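Local coordinates for protein periplasmic beta-glucosidase (Pseudomonas aeruginosa, PDB 6R5T) that probably hydrolyses terminal, non-reducing beta-D-glucosyl residues of beta-glucosides in the periplasm, releasing beta-D-glucose, as a family 3 glycoside hydrolase, at residues 146-158 / 202-216. The protein carries 1 engineered substitution. Residues are numbered along the deposited sequence; the frame is centred on the assembly and turned at random.
Sequences TYLTSLLSGVMVR and QDYLPPYKAAVDAGA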
loop_
_atom_site.group_PDB
_atom_site.type_symbol
_atom_site.label_atom_id
_atom_site.label_comp_id
_atom_site.label_asym_id
_atom_site.label_seq_id
_atom_site.Cartn_x
_atom_site.Cartn_y
_atom_site.Cartn_z
ATOM N N THR A 146 0.147 4.041 -17.594
ATOM C CA THR A 146 0.099 2.830 -18.463
ATOM C C THR A 146 0.256 3.242 -19.929
ATOM O O THR A 146 0.970 2.577 -20.671
ATOM C CB THR A 146 -1.199 2.088 -18.215
ATOM O OG1 THR A 146 -1.288 1.762 -16.832
ATOM C CG2 THR A 146 -1.282 0.871 -19.081
ATOM N N TYR A 147 -0.454 4.277 -20.377
ATOM C CA TYR A 147 -0.378 4.754 -21.769
ATOM C C TYR A 147 1.054 5.115 -22.145
ATOM O O TYR A 147 1.617 4.644 -23.190
ATOM C CB TYR A 147 -1.409 5.846 -22.026
ATOM C CG TYR A 147 -1.437 6.371 -23.422
ATOM C CD1 TYR A 147 -0.621 7.402 -23.804
ATOM C CD2 TYR A 147 -2.312 5.836 -24.339
ATOM C CE1 TYR A 147 -0.588 7.856 -25.124
ATOM C CE2 TYR A 147 -2.335 6.315 -25.638
ATOM C CZ TYR A 147 -1.480 7.303 -26.035
ATOM O OH TYR A 147 -1.689 7.702 -27.338
ATOM N N LEU A 148 1.666 5.995 -21.375
ATOM C CA LEU A 148 2.983 6.510 -21.707
ATOM C C LEU A 148 3.988 5.337 -21.616
ATOM O O LEU A 148 4.828 5.226 -22.528
ATOM C CB LEU A 148 3.343 7.636 -20.748
ATOM C CG LEU A 148 4.716 8.224 -20.981
ATOM C CD1 LEU A 148 4.846 8.776 -22.408
ATOM C CD2 LEU A 148 4.959 9.326 -19.978
ATOM N N THR A 149 3.954 4.552 -20.537
ATOM C CA THR A 149 4.939 3.471 -20.392
ATOM C C THR A 149 4.769 2.442 -21.533
ATOM O O THR A 149 5.806 1.944 -22.061
ATOM C CB THR A 149 4.852 2.811 -19.027
ATOM O OG1 THR A 149 5.244 3.803 -18.065
ATOM C CG2 THR A 149 5.711 1.565 -18.923
ATOM N N SER A 150 3.542 2.159 -21.933
ATOM C CA SER A 150 3.269 1.217 -23.059
ATOM C C SER A 150 3.877 1.774 -24.351
ATOM O O SER A 150 4.532 1.019 -25.111
ATOM C CB SER A 150 1.845 0.906 -23.203
ATOM O OG SER A 150 1.391 0.211 -22.060
ATOM N N LEU A 151 3.670 3.049 -24.611
ATOM C CA LEU A 151 4.211 3.671 -25.827
ATOM C C LEU A 151 5.739 3.583 -25.806
ATOM O O LEU A 151 6.361 3.151 -26.811
ATOM C CB LEU A 151 3.719 5.124 -25.863
ATOM C CG LEU A 151 4.036 5.929 -27.112
ATOM C CD1 LEU A 151 3.154 7.176 -27.123
ATOM C CD2 LEU A 151 5.452 6.409 -27.171
ATOM N N LEU A 152 6.368 3.981 -24.719
ATOM C CA LEU A 152 7.837 4.016 -24.620
ATOM C C LEU A 152 8.410 2.591 -24.649
ATOM O O LEU A 152 9.480 2.416 -25.169
ATOM C CB LEU A 152 8.276 4.832 -23.406
ATOM C CG LEU A 152 7.850 6.306 -23.473
ATOM C CD1 LEU A 152 8.500 7.017 -22.305
ATOM C CD2 LEU A 152 8.320 6.986 -24.781
ATOM N N SER A 153 7.695 1.596 -24.115
ATOM C CA SER A 153 8.117 0.190 -24.156
ATOM C C SER A 153 8.310 -0.222 -25.624
ATOM O O SER A 153 9.365 -0.756 -25.958
ATOM C CB SER A 153 7.091 -0.664 -23.455
ATOM O OG SER A 153 7.310 -2.063 -23.683
ATOM N N GLY A 154 7.317 0.033 -26.449
ATOM C CA GLY A 154 7.396 -0.319 -27.878
ATOM C C GLY A 154 8.501 0.466 -28.569
ATOM O O GLY A 154 9.269 -0.102 -29.352
ATOM N N VAL A 155 8.645 1.742 -28.276
ATOM C CA VAL A 155 9.720 2.584 -28.877
ATOM C C VAL A 155 11.110 2.034 -28.562
ATOM O O VAL A 155 11.975 1.929 -29.446
ATOM C CB VAL A 155 9.575 4.037 -28.373
ATOM C CG1 VAL A 155 10.799 4.855 -28.665
ATOM C CG2 VAL A 155 8.344 4.669 -28.959
ATOM N N MET A 156 11.357 1.659 -27.321
ATOM C CA MET A 156 12.648 1.139 -26.880
ATOM C C MET A 156 12.938 -0.172 -27.621
ATOM O O MET A 156 14.044 -0.329 -28.132
ATOM C CB MET A 156 12.619 0.828 -25.387
ATOM C CG MET A 156 12.537 2.068 -24.482
ATOM S SD MET A 156 14.077 2.951 -24.351
ATOM C CE MET A 156 15.200 1.762 -23.632
ATOM N N VAL A 157 11.976 -1.062 -27.672
ATOM C CA VAL A 157 12.199 -2.348 -28.383
ATOM C C VAL A 157 12.559 -2.096 -29.853
ATOM O O VAL A 157 13.529 -2.677 -30.363
ATOM C CB VAL A 157 10.975 -3.239 -28.264
ATOM C CG1 VAL A 157 11.069 -4.440 -29.173
ATOM C CG2 VAL A 157 10.803 -3.677 -26.813
ATOM N N ARG A 158 11.782 -1.281 -30.536
ATOM C CA ARG A 158 12.039 -1.000 -31.973
ATOM C C ARG A 158 13.395 -0.358 -32.166
ATOM O O ARG A 158 14.120 -0.698 -33.168
ATOM C CB ARG A 158 10.887 -0.204 -32.556
ATOM C CG ARG A 158 9.597 -1.005 -32.658
ATOM C CD ARG A 158 8.533 -0.255 -33.437
ATOM N NE ARG A 158 8.098 0.944 -32.753
ATOM C CZ ARG A 158 7.086 1.041 -31.879
ATOM N NH1 ARG A 158 6.336 -0.003 -31.553
ATOM N NH2 ARG A 158 6.836 2.217 -31.338
ATOM N N GLN A 202 -5.831 -4.007 -17.075
ATOM C CA GLN A 202 -6.029 -2.630 -17.553
ATOM C C GLN A 202 -4.753 -1.808 -17.376
ATOM O O GLN A 202 -4.407 -1.023 -18.282
ATOM C CB GLN A 202 -7.175 -1.971 -16.791
ATOM C CG GLN A 202 -7.571 -0.636 -17.386
ATOM C CD GLN A 202 -8.286 -0.773 -18.714
ATOM O OE1 GLN A 202 -8.825 -1.806 -19.060
ATOM N NE2 GLN A 202 -8.389 0.328 -19.423
ATOM N N ASP A 203 -4.076 -1.958 -16.234
ATOM C CA ASP A 203 -3.048 -0.958 -15.858
ATOM C C ASP A 203 -1.622 -1.529 -15.880
ATOM O O ASP A 203 -0.702 -0.757 -16.191
ATOM C CB ASP A 203 -3.320 -0.435 -14.452
ATOM C CG ASP A 203 -4.638 0.328 -14.332
ATOM O OD1 ASP A 203 -5.087 0.909 -15.357
ATOM O OD2 ASP A 203 -5.143 0.360 -13.220
ATOM N N TYR A 204 -1.395 -2.779 -15.508
ATOM C CA TYR A 204 -0.009 -3.241 -15.228
ATOM C C TYR A 204 0.532 -4.095 -16.363
ATOM O O TYR A 204 1.732 -3.982 -16.619
ATOM C CB TYR A 204 0.030 -4.005 -13.910
ATOM C CG TYR A 204 0.139 -3.116 -12.706
ATOM C CD1 TYR A 204 -0.973 -2.525 -12.118
ATOM C CD2 TYR A 204 1.377 -2.800 -12.177
ATOM C CE1 TYR A 204 -0.837 -1.703 -11.015
ATOM C CE2 TYR A 204 1.530 -1.991 -11.076
ATOM C CZ TYR A 204 0.405 -1.404 -10.505
ATOM O OH TYR A 204 0.576 -0.570 -9.439
ATOM N N LEU A 205 -0.288 -4.883 -17.044
ATOM C CA LEU A 205 0.219 -5.788 -18.100
ATOM C C LEU A 205 0.451 -5.095 -19.447
ATOM O O LEU A 205 1.300 -5.569 -20.190
ATOM C CB LEU A 205 -0.718 -6.978 -18.262
ATOM C CG LEU A 205 -0.698 -7.983 -17.128
ATOM C CD1 LEU A 205 -1.844 -8.988 -17.305
ATOM C CD2 LEU A 205 0.641 -8.690 -17.052
ATOM N N PRO A 206 -0.281 -4.038 -19.874
ATOM C CA PRO A 206 -0.117 -3.495 -21.220
ATOM C C PRO A 206 1.303 -3.145 -21.660
ATOM O O PRO A 206 1.616 -3.369 -22.853
ATOM C CB PRO A 206 -1.062 -2.296 -21.275
ATOM C CG PRO A 206 -2.156 -2.698 -20.333
ATOM C CD PRO A 206 -1.449 -3.413 -19.201
ATOM N N PRO A 207 2.222 -2.636 -20.803
ATOM C CA PRO A 207 3.575 -2.361 -21.291
ATOM C C PRO A 207 4.358 -3.598 -21.754
ATOM O O PRO A 207 5.101 -3.510 -22.726
ATOM C CB PRO A 207 4.272 -1.696 -20.113
ATOM C CG PRO A 207 3.089 -1.102 -19.349
ATOM C CD PRO A 207 1.985 -2.131 -19.439
ATOM N N TYR A 208 4.117 -4.716 -21.098
ATOM C CA TYR A 208 4.803 -5.963 -21.520
ATOM C C TYR A 208 4.222 -6.420 -22.848
ATOM O O TYR A 208 5.001 -6.807 -23.734
ATOM C CB TYR A 208 4.706 -7.072 -20.484
ATOM C CG TYR A 208 5.074 -6.664 -19.092
ATOM C CD1 TYR A 208 6.376 -6.482 -18.671
ATOM C CD2 TYR A 208 4.082 -6.539 -18.160
ATOM C CE1 TYR A 208 6.668 -6.054 -17.385
ATOM C CE2 TYR A 208 4.350 -6.152 -16.858
ATOM C CZ TYR A 208 5.642 -5.904 -16.459
ATOM O OH TYR A 208 5.906 -5.553 -15.152
ATOM N N LYS A 209 2.902 -6.336 -23.001
ATOM C CA LYS A 209 2.273 -6.683 -24.282
ATOM C C LYS A 209 2.768 -5.754 -25.390
ATOM O O LYS A 209 2.949 -6.215 -26.539
ATOM C CB LYS A 209 0.751 -6.664 -24.154
ATOM C CG LYS A 209 0.051 -7.152 -25.405
ATOM C CD LYS A 209 -1.417 -7.266 -25.215
ATOM C CE LYS A 209 -2.037 -8.033 -26.358
ATOM N NZ LYS A 209 -1.890 -7.310 -27.638
ATOM N N ALA A 210 2.944 -4.458 -25.121
ATOM C CA ALA A 210 3.447 -3.514 -26.136
ATOM C C ALA A 210 4.836 -3.952 -26.600
ATOM O O ALA A 210 5.156 -3.823 -27.821
ATOM C CB ALA A 210 3.550 -2.136 -25.527
ATOM N N ALA A 211 5.678 -4.428 -25.679
ATOM C CA ALA A 211 7.026 -4.882 -26.046
ATOM C C ALA A 211 6.898 -6.132 -26.950
ATOM O O ALA A 211 7.598 -6.216 -27.954
ATOM C CB ALA A 211 7.845 -5.165 -24.822
ATOM N N VAL A 212 6.065 -7.081 -26.553
ATOM C CA VAL A 212 5.833 -8.334 -27.336
ATOM C C VAL A 212 5.333 -7.945 -28.735
ATOM O O VAL A 212 5.885 -8.437 -29.783
ATOM C CB VAL A 212 4.852 -9.260 -26.620
ATOM C CG1 VAL A 212 4.410 -10.396 -27.528
ATOM C CG2 VAL A 212 5.444 -9.815 -25.356
ATOM N N ASP A 213 4.383 -7.008 -28.806
ATOM C CA ASP A 213 3.789 -6.625 -30.114
ATOM C C ASP A 213 4.791 -5.825 -30.954
ATOM O O ASP A 213 4.673 -5.885 -32.200
ATOM C CB ASP A 213 2.494 -5.859 -29.925
ATOM C CG ASP A 213 1.388 -6.711 -29.366
ATOM O OD1 ASP A 213 1.494 -7.924 -29.408
ATOM O OD2 ASP A 213 0.404 -6.129 -28.897
ATOM N N ALA A 214 5.792 -5.174 -30.330
ATOM C CA ALA A 214 6.850 -4.455 -31.078
ATOM C C ALA A 214 7.897 -5.451 -31.584
ATOM O O ALA A 214 8.836 -4.999 -32.244
ATOM C CB ALA A 214 7.495 -3.373 -30.238
ATOM N N GLY A 215 7.773 -6.730 -31.211
ATOM C CA GLY A 215 8.659 -7.810 -31.682
ATOM C C GLY A 215 9.803 -8.098 -30.730
ATOM O O GLY A 215 10.799 -8.688 -31.155
ATOM N N ALA A 216 9.702 -7.769 -29.430
ATOM C CA ALA A 216 10.807 -8.088 -28.510
ATOM C C ALA A 216 11.171 -9.573 -28.660
ATOM O O ALA A 216 10.258 -10.425 -28.634
ATOM C CB ALA A 216 10.405 -7.794 -27.087
#
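The guanidinium of R158 meets A214 CB obliquely, NH1 lying 3.8 Å from that methyl, while one face of the group rests over the carbonyl oxygen G154 O of its own helix. The bend at chi3 (-66°) folds the arginine back over that oxygen. G154 suits its place because a CB there would run into NH1 of the folded arginine. V157 suits the next position inward because its two branches divide the work: CG2 packs on A211 CB, and CG1 sits 3.6 Å from A216 N, at the Schellman turn where G215 takes positive phi. The helical segments 146-158 and 206-213 belong to the family 3 N-terminal domain, a TIM-barrel-like fold. They run roughly parallel, at 27°, their axes coming within 7.8 Å, on the outside of the parallel sheet, where V157 and A211 also touch strand 172-178. Such closeness rests on small residues. A210 CB approaches S150 O to 3.3 Å, and S153 reaches across with OG anti to its backbone N (chi1 169°) to donate to P207 O at 2.8 Å. This oxygen also receives A211 N, the two donors coming from opposite faces of its carbonyl plane. S150 OG lies against the P207 ring but cannot bond to P207 N, which has no hydrogen; it turns back to T146 O instead. The prolines offer compact, puckered apolar rings, P207 to T149 CG2 and P206 to T146 CG2. Ahead of the prolines, T146 OG1 donates to D203 O at 2.7 Å, in the carbonyl plane on a lone pair.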